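Local coordinates for catabolite control protein A (Lactococcus lactis, PDB 2O20) that binds DNA as a LacI-family transcription factor and probably acts as a global regulator of carbon catabolite repression and activation, at residues H165-Q170 / L321-F326; S178-I183 / A240-V245. The protein carries 1 engineered substitution. All blocks are in the same frame, centred on the assembly; numbering follows the deposited sequence.

In the fold
The contacts lie at the two ends of helix 164-177. Contact 1 lies near its start, where the chain from strand 318-320 runs past it into strand 324-326; contact 2 lies just beyond its end, where the turn leading to strand 183-186 meets the start of strand 242-245. Their centres are about 17 Å apart, and their nearest atoms about 5 Å. Along the chain contact 2 is nested inside the loop that contact 1 closes. The helix meets the segment passing between the lobes of the periplasmic-binding-protein-like fold near its start, and the turn after its end leads into the four-stranded parallel sheet of one lobe. In LacI-family proteins the DNA-binding domain is separate from this two-lobed core.

Contact 1. Residues H165-Q170 / L321-F326; sequences HLAAYQ and LDHEIF
His323 NE2 donates to Gln170 OE1 over 2.9 Å, the one hydrogen bond between the helical turn and residues 321-326. It is moderately bent, with an N-H...O angle of 150°, and the donor is tilted from the amide's carbonyl plane. Amide and ring planes stand 51° apart, so they meet at a slant. A His323 chi1 of 67° sets CG between the backbone N and the carbonyl carbon, carrying the ring toward the helix, and the Gln170 chain reaches it in extended form. Ala167 CB lies over one face of the imidazole, 4.0 Å from the centroid of the His323 ring, a CH-pi contact offset toward the rim. Leu166 CG lies at the ring edge, in its plane, 4.0 Å from His323 CE1, while its CD2 comes in obliquely. One turn of helix thus meets the NE2/CE1 side of the ring. Ile325 reaches back with CD1, 3.9 Å from Gln170 CB, and Val290 touches Ala167, His323 and Ile325. With an alanine in place of His323, Gln170 OE1 would probably lose this donor, its amide becoming freer to turn, and the methyl of Ala167 its ring face. The arrangement belongs to the interlobe crossover of a periplasmic-binding-protein-like fold.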
ATOM      1  N   HIS D 165     -20.595  13.324  -6.372  1.00 21.15           N
ATOM      2  CA  HIS D 165     -22.043  13.248  -6.586  1.00 21.28           C
ATOM      3  C   HIS D 165     -22.365  12.301  -7.756  1.00 20.40           C
ATOM      4  O   HIS D 165     -23.099  11.321  -7.615  1.00 18.96           O
ATOM      5  CB  HIS D 165     -22.576  14.651  -6.856  1.00 22.60           C
ATOM      6  CG  HIS D 165     -24.017  14.687  -7.241  1.00 25.06           C
ATOM      7  ND1 HIS D 165     -24.450  14.432  -8.527  1.00 32.14           N
ATOM      8  CD2 HIS D 165     -25.123  14.970  -6.525  1.00 29.61           C
ATOM      9  CE1 HIS D 165     -25.764  14.547  -8.579  1.00 30.40           C
ATOM     10  NE2 HIS D 165     -26.196  14.884  -7.380  1.00 32.02           N
ATOM     11  N   LEU D 166     -21.756  12.569  -8.891  1.00 19.72           N
ATOM     12  CA  LEU D 166     -21.982  11.760 -10.086  1.00 21.36           C
ATOM     13  C   LEU D 166     -21.532  10.302  -9.882  1.00 19.95           C
ATOM     14  O   LEU D 166     -22.250   9.371 -10.274  1.00 20.95           O
ATOM     15  CB  LEU D 166     -21.302  12.421 -11.311  1.00 20.63           C
ATOM     16  CG  LEU D 166     -21.387  11.704 -12.656  1.00 21.60           C
ATOM     17  CD1 LEU D 166     -22.837  11.633 -13.116  1.00 23.59           C
ATOM     18  CD2 LEU D 166     -20.517  12.423 -13.669  1.00 22.95           C
ATOM     19  N   ALA D 167     -20.354  10.095  -9.299  1.00 20.52           N
ATOM     20  CA  ALA D 167     -19.878   8.734  -8.996  1.00 19.84           C
ATOM     21  C   ALA D 167     -20.839   7.962  -8.077  1.00 19.30           C
ATOM     22  O   ALA D 167     -21.120   6.794  -8.314  1.00 19.19           O
ATOM     23  CB  ALA D 167     -18.461   8.782  -8.398  1.00 19.03           C
ATOM     24  N   ALA D 168     -21.339   8.622  -7.037  1.00 18.95           N
ATOM     25  CA  ALA D 168     -22.293   8.008  -6.096  1.00 19.55           C
ATOM     26  C   ALA D 168     -23.659   7.737  -6.779  1.00 18.83           C
ATOM     27  O   ALA D 168     -24.272   6.699  -6.536  1.00 19.75           O
ATOM     28  CB  ALA D 168     -22.459   8.884  -4.846  1.00 18.53           C
ATOM     29  N   TYR D 169     -24.112   8.643  -7.649  1.00 19.47           N
ATOM     30  CA  TYR D 169     -25.318   8.433  -8.461  1.00 18.55           C
ATOM     31  C   TYR D 169     -25.175   7.227  -9.401  1.00 18.06           C
ATOM     32  O   TYR D 169     -26.029   6.353  -9.381  1.00 17.84           O
ATOM     33  CB  TYR D 169     -25.671   9.706  -9.273  1.00 19.69           C
ATOM     34  CG  TYR D 169     -26.828   9.527 -10.235  1.00 20.09           C
ATOM     35  CD1 TYR D 169     -28.153   9.603  -9.793  1.00 18.74           C
ATOM     36  CD2 TYR D 169     -26.596   9.278 -11.592  1.00 21.61           C
ATOM     37  CE1 TYR D 169     -29.218   9.444 -10.681  1.00 22.14           C
ATOM     38  CE2 TYR D 169     -27.637   9.136 -12.493  1.00 23.57           C
ATOM     39  CZ  TYR D 169     -28.955   9.204 -12.032  1.00 22.56           C
ATOM     40  OH  TYR D 169     -29.986   9.051 -12.928  1.00 23.00           O
ATOM     41  N   GLN D 170     -24.091   7.170 -10.185  1.00 17.47           N
ATOM     42  CA  GLN D 170     -23.862   6.070 -11.148  1.00 18.09           C
ATOM     43  C   GLN D 170     -23.693   4.710 -10.417  1.00 18.09           C
ATOM     44  O   GLN D 170     -24.194   3.694 -10.873  1.00 17.88           O
ATOM     45  CB  GLN D 170     -22.623   6.328 -12.000  1.00 18.87           C
ATOM     46  CG  GLN D 170     -22.778   7.443 -13.030  1.00 19.92           C
ATOM     47  CD  GLN D 170     -21.445   7.932 -13.552  1.00 24.54           C
ATOM     48  OE1 GLN D 170     -20.390   7.575 -13.027  1.00 24.42           O
ATOM     49  NE2 GLN D 170     -21.489   8.777 -14.588  1.00 26.16           N
ATOM     50  N   LEU D 321     -11.619  16.052 -12.009  1.00 20.43           N
ATOM     51  CA  LEU D 321     -11.122  15.132 -13.027  1.00 20.28           C
ATOM     52  C   LEU D 321     -12.153  14.048 -13.300  1.00 20.52           C
ATOM     53  O   LEU D 321     -12.909  13.671 -12.408  1.00 19.87           O
ATOM     54  CB  LEU D 321      -9.780  14.509 -12.596  1.00 20.31           C
ATOM     55  CG  LEU D 321      -8.612  15.449 -12.235  1.00 20.81           C
ATOM     56  CD1 LEU D 321      -7.337  14.633 -12.030  1.00 21.54           C
ATOM     57  CD2 LEU D 321      -8.410  16.570 -13.267  1.00 21.85           C
ATOM     58  N   ASP D 322     -12.187  13.524 -14.523  1.00 21.04           N
ATOM     59  CA  ASP D 322     -13.156  12.468 -14.844  1.00 21.82           C
ATOM     60  C   ASP D 322     -12.873  11.144 -14.115  1.00 20.88           C
ATOM     61  O   ASP D 322     -11.754  10.889 -13.708  1.00 21.39           O
ATOM     62  CB  ASP D 322     -13.151  12.170 -16.332  1.00 22.75           C
ATOM     63  CG  ASP D 322     -13.552  13.358 -17.173  1.00 26.00           C
ATOM     64  OD1 ASP D 322     -14.408  14.176 -16.740  1.00 28.01           O
ATOM     65  OD2 ASP D 322     -12.981  13.447 -18.270  1.00 30.29           O
ATOM     66  N   HIS D 323     -13.900  10.301 -13.985  1.00 21.07           N
ATOM     67  CA  HIS D 323     -13.760   8.945 -13.418  1.00 20.79           C
ATOM     68  C   HIS D 323     -14.523   7.967 -14.327  1.00 21.34           C
ATOM     69  O   HIS D 323     -15.255   8.386 -15.217  1.00 21.42           O
ATOM     70  CB  HIS D 323     -14.374   8.891 -12.015  1.00 20.72           C
ATOM     71  CG  HIS D 323     -15.858   9.070 -12.003  1.00 21.35           C
ATOM     72  ND1 HIS D 323     -16.452  10.317 -12.041  1.00 20.69           N
ATOM     73  CD2 HIS D 323     -16.871   8.169 -12.014  1.00 20.09           C
ATOM     74  CE1 HIS D 323     -17.764  10.173 -12.027  1.00 21.43           C
ATOM     75  NE2 HIS D 323     -18.045   8.880 -12.041  1.00 21.10           N
ATOM     76  N   GLU D 324     -14.363   6.673 -14.076  1.00 22.10           N
ATOM     77  CA  GLU D 324     -15.105   5.602 -14.761  1.00 22.98           C
ATOM     78  C   GLU D 324     -15.545   4.597 -13.696  1.00 22.35           C
ATOM     79  O   GLU D 324     -15.130   4.712 -12.547  1.00 20.15           O
ATOM     80  CB  GLU D 324     -14.194   4.860 -15.746  1.00 23.96           C
ATOM     81  CG  GLU D 324     -13.486   5.715 -16.755  1.00 29.55           C
ATOM     82  CD  GLU D 324     -12.020   5.338 -16.857  1.00 37.02           C
ATOM     83  OE1 GLU D 324     -11.250   5.719 -15.928  1.00 39.44           O
ATOM     84  OE2 GLU D 324     -11.640   4.655 -17.850  1.00 40.19           O
ATOM     85  N   ILE D 325     -16.379   3.622 -14.088  1.00 22.02           N
ATOM     86  CA  ILE D 325     -16.688   2.447 -13.239  1.00 22.27           C
ATOM     87  C   ILE D 325     -16.147   1.233 -13.962  1.00 22.43           C
ATOM     88  O   ILE D 325     -16.402   1.040 -15.161  1.00 21.10           O
ATOM     89  CB  ILE D 325     -18.190   2.313 -12.961  1.00 22.82           C
ATOM     90  CG1 ILE D 325     -18.654   3.482 -12.078  1.00 25.85           C
ATOM     91  CG2 ILE D 325     -18.528   0.956 -12.315  1.00 23.49           C
ATOM     92  CD1 ILE D 325     -20.064   3.419 -11.603  1.00 27.45           C
ATOM     93  N   PHE D 326     -15.332   0.451 -13.255  1.00 22.24           N
ATOM     94  CA  PHE D 326     -14.843  -0.822 -13.758  1.00 22.63           C
ATOM     95  C   PHE D 326     -15.643  -1.979 -13.173  1.00 22.12           C
ATOM     96  O   PHE D 326     -15.576  -2.222 -11.961  1.00 20.15           O
ATOM     97  CB  PHE D 326     -13.367  -1.002 -13.389  1.00 23.78           C
ATOM     98  CG  PHE D 326     -12.428  -0.022 -14.066  1.00 25.27           C
ATOM     99  CD1 PHE D 326     -12.787   0.647 -15.241  1.00 26.35           C
ATOM    100  CD2 PHE D 326     -11.166   0.172 -13.560  1.00 27.06           C
ATOM    101  CE1 PHE D 326     -11.908   1.544 -15.833  1.00 28.84           C
ATOM    102  CE2 PHE D 326     -10.273   1.050 -14.166  1.00 28.77           C
ATOM    103  CZ  PHE D 326     -10.647   1.730 -15.303  1.00 26.85           C
TER

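Contact 2. Residues S178-I183 / A240-V245; sequences SGNKKI and ATSAVV
Thr241 OG1 donates a hydrogen bond to Asn180 OD1 at 2.8 Å, on a lone pair in the carbonyl plane. The same hydroxyl accepts from a water that in turn takes the N-H of Lys181, 2.7 Å from Lys181 N, so the threonine is tied to the 178-183 turn by two routes. Its OG1 is placed for this by a chi1 of 59°, which sets it between the backbone N and the carbonyl carbon. A backbone bond follows: Thr241 N donates to Lys182 O at 3.0 Å, nearly straight at 168°, and Ala240 CA lies 3.6 Å from Lys182 O in a CA-H...O contact. Beside the Asn180 amide stands Ser242 OG, 3.4 Å from Asn180 CG and 3.5 Å from Ile183 CG1; this buried hydroxyl has no polar partner in the model. Further along, Ile183 CG2 loosely faces Val244 CG2 at 4.4 Å.

Gly179, with its positive phi, is the C-prime residue of a Schellman motif ending helix 164-177, and Asn180 ND2 is hydrogen-bonded to Leu175 O and to Glu270 OE2, which also bonds Ser178 OG. Ile183 and Val244 pack on Leu175 of that helix, while Ala240 and Ala243 touch Leu235 of helix 225-237. The contact thus sits where strands 183-186 and 242-245, neighbours in the parallel sheet, begin side by side between these two helices.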
ATOM      1  N   SER D 178     -29.483  -3.878 -11.350  1.00 23.04           N
ATOM      2  CA  SER D 178     -29.367  -5.317 -11.139  1.00 22.97           C
ATOM      3  C   SER D 178     -30.403  -5.852 -10.130  1.00 23.47           C
ATOM      4  O   SER D 178     -30.304  -6.989  -9.670  1.00 23.39           O
ATOM      5  CB  SER D 178     -27.920  -5.709 -10.748  1.00 22.32           C
ATOM      6  OG  SER D 178     -27.469  -5.002  -9.590  1.00 22.03           O
ATOM      7  N   GLY D 179     -31.417  -5.036  -9.810  1.00 23.73           N
ATOM      8  CA  GLY D 179     -32.548  -5.481  -9.005  1.00 23.41           C
ATOM      9  C   GLY D 179     -32.484  -5.251  -7.508  1.00 23.51           C
ATOM     10  O   GLY D 179     -33.361  -5.716  -6.776  1.00 23.25           O
ATOM     11  N   ASN D 180     -31.470  -4.543  -7.022  1.00 22.68           N
ATOM     12  CA  ASN D 180     -31.371  -4.285  -5.578  1.00 22.71           C
ATOM     13  C   ASN D 180     -32.348  -3.172  -5.148  1.00 22.92           C
ATOM     14  O   ASN D 180     -32.480  -2.154  -5.820  1.00 22.71           O
ATOM     15  CB  ASN D 180     -29.950  -3.928  -5.181  1.00 21.66           C
ATOM     16  CG  ASN D 180     -28.979  -5.052  -5.433  1.00 21.64           C
ATOM     17  OD1 ASN D 180     -28.915  -6.025  -4.650  1.00 21.58           O
ATOM     18  ND2 ASN D 180     -28.217  -4.946  -6.521  1.00 19.27           N
ATOM     19  N   LYS D 181     -33.038  -3.404  -4.030  1.00 23.53           N
ATOM     20  CA  LYS D 181     -33.979  -2.442  -3.448  1.00 24.28           C
ATOM     21  C   LYS D 181     -33.518  -1.893  -2.106  1.00 23.56           C
ATOM     22  O   LYS D 181     -33.917  -0.796  -1.738  1.00 24.12           O
ATOM     23  CB  LYS D 181     -35.346  -3.096  -3.252  1.00 24.91           C
ATOM     24  CG  LYS D 181     -35.999  -3.635  -4.535  1.00 28.66           C
ATOM     25  CD  LYS D 181     -36.176  -2.524  -5.559  1.00 33.40           C
ATOM     26  CE  LYS D 181     -37.042  -2.941  -6.740  1.00 35.31           C
ATOM     27  NZ  LYS D 181     -38.505  -2.870  -6.445  1.00 37.81           N
ATOM     28  N   LYS D 182     -32.724  -2.677  -1.372  1.00 22.30           N
ATOM     29  CA  LYS D 182     -32.109  -2.242  -0.114  1.00 21.20           C
ATOM     30  C   LYS D 182     -30.605  -2.098  -0.317  1.00 20.29           C
ATOM     31  O   LYS D 182     -29.879  -3.091  -0.355  1.00 19.89           O
ATOM     32  CB  LYS D 182     -32.447  -3.213   1.012  1.00 21.57           C
ATOM     33  CG  LYS D 182     -33.921  -3.186   1.412  1.00 22.99           C
ATOM     34  CD  LYS D 182     -34.125  -3.881   2.727  1.00 26.62           C
ATOM     35  CE  LYS D 182     -35.418  -3.551   3.402  1.00 29.97           C
ATOM     36  NZ  LYS D 182     -35.535  -4.410   4.642  1.00 33.03           N
ATOM     37  N   ILE D 183     -30.182  -0.846  -0.526  1.00 19.34           N
ATOM     38  CA  ILE D 183     -28.802  -0.509  -0.907  1.00 19.30           C
ATOM     39  C   ILE D 183     -28.203   0.345   0.220  1.00 19.43           C
ATOM     40  O   ILE D 183     -28.682   1.437   0.518  1.00 20.78           O
ATOM     41  CB  ILE D 183     -28.746   0.278  -2.253  1.00 18.44           C
ATOM     42  CG1 ILE D 183     -29.448  -0.506  -3.384  1.00 18.86           C
ATOM     43  CG2 ILE D 183     -27.338   0.619  -2.602  1.00 16.66           C
ATOM     44  CD1 ILE D 183     -29.907   0.342  -4.570  1.00 19.78           C
ATOM     45  N   ALA D 240     -29.993  -5.363   3.852  1.00 18.36           N
ATOM     46  CA  ALA D 240     -29.282  -4.793   2.714  1.00 17.36           C
ATOM     47  C   ALA D 240     -28.800  -5.947   1.825  1.00 17.68           C
ATOM     48  O   ALA D 240     -28.362  -6.992   2.331  1.00 16.67           O
ATOM     49  CB  ALA D 240     -28.118  -3.953   3.178  1.00 16.97           C
ATOM     50  N   THR D 241     -28.919  -5.779   0.507  1.00 17.55           N
ATOM     51  CA  THR D 241     -28.429  -6.782  -0.448  1.00 18.02           C
ATOM     52  C   THR D 241     -27.281  -6.284  -1.308  1.00 18.18           C
ATOM     53  O   THR D 241     -26.802  -7.021  -2.165  1.00 18.63           O
ATOM     54  CB  THR D 241     -29.541  -7.287  -1.387  1.00 18.58           C
ATOM     55  OG1 THR D 241     -30.081  -6.166  -2.128  1.00 18.22           O
ATOM     56  CG2 THR D 241     -30.636  -8.017  -0.575  1.00 20.21           C
ATOM     57  N   SER D 242     -26.844  -5.051  -1.071  1.00 17.96           N
ATOM     58  CA  SER D 242     -25.723  -4.471  -1.775  1.00 18.35           C
ATOM     59  C   SER D 242     -25.244  -3.233  -1.028  1.00 17.78           C
ATOM     60  O   SER D 242     -25.927  -2.732  -0.122  1.00 17.37           O
ATOM     61  CB  SER D 242     -26.113  -4.125  -3.196  1.00 18.28           C
ATOM     62  OG  SER D 242     -27.192  -3.189  -3.211  1.00 18.54           O
ATOM     63  N   ALA D 243     -24.069  -2.748  -1.410  1.00 17.62           N
ATOM     64  CA  ALA D 243     -23.504  -1.550  -0.840  1.00 17.45           C
ATOM     65  C   ALA D 243     -22.587  -0.814  -1.814  1.00 17.55           C
ATOM     66  O   ALA D 243     -21.822  -1.447  -2.554  1.00 18.91           O
ATOM     67  CB  ALA D 243     -22.727  -1.916   0.390  1.00 16.06           C
ATOM     68  N   VAL D 244     -22.648   0.511  -1.741  1.00 18.50           N
ATOM     69  CA  VAL D 244     -21.654   1.437  -2.327  1.00 18.94           C
ATOM     70  C   VAL D 244     -20.783   1.908  -1.166  1.00 19.13           C
ATOM     71  O   VAL D 244     -21.298   2.284  -0.105  1.00 18.57           O
ATOM     72  CB  VAL D 244     -22.301   2.654  -2.973  1.00 18.83           C
ATOM     73  CG1 VAL D 244     -21.218   3.529  -3.686  1.00 20.39           C
ATOM     74  CG2 VAL D 244     -23.427   2.204  -3.912  1.00 20.09           C
ATOM     75  N   VAL D 245     -19.466   1.817  -1.354  1.00 19.39           N
ATOM     76  CA  VAL D 245     -18.509   2.057  -0.294  1.00 19.53           C
ATOM     77  C   VAL D 245     -17.468   3.101  -0.755  1.00 20.47           C
ATOM     78  O   VAL D 245     -16.889   2.990  -1.852  1.00 20.51           O
ATOM     79  CB  VAL D 245     -17.817   0.736   0.122  1.00 19.91           C
ATOM     80  CG1 VAL D 245     -16.966   1.004   1.353  1.00 18.79           C
ATOM     81  CG2 VAL D 245     -18.866  -0.407   0.366  1.00 20.93           C
TER
HETATM   82  O   HOH W   1     -32.708  -5.486  -2.274  1.00 22.74           O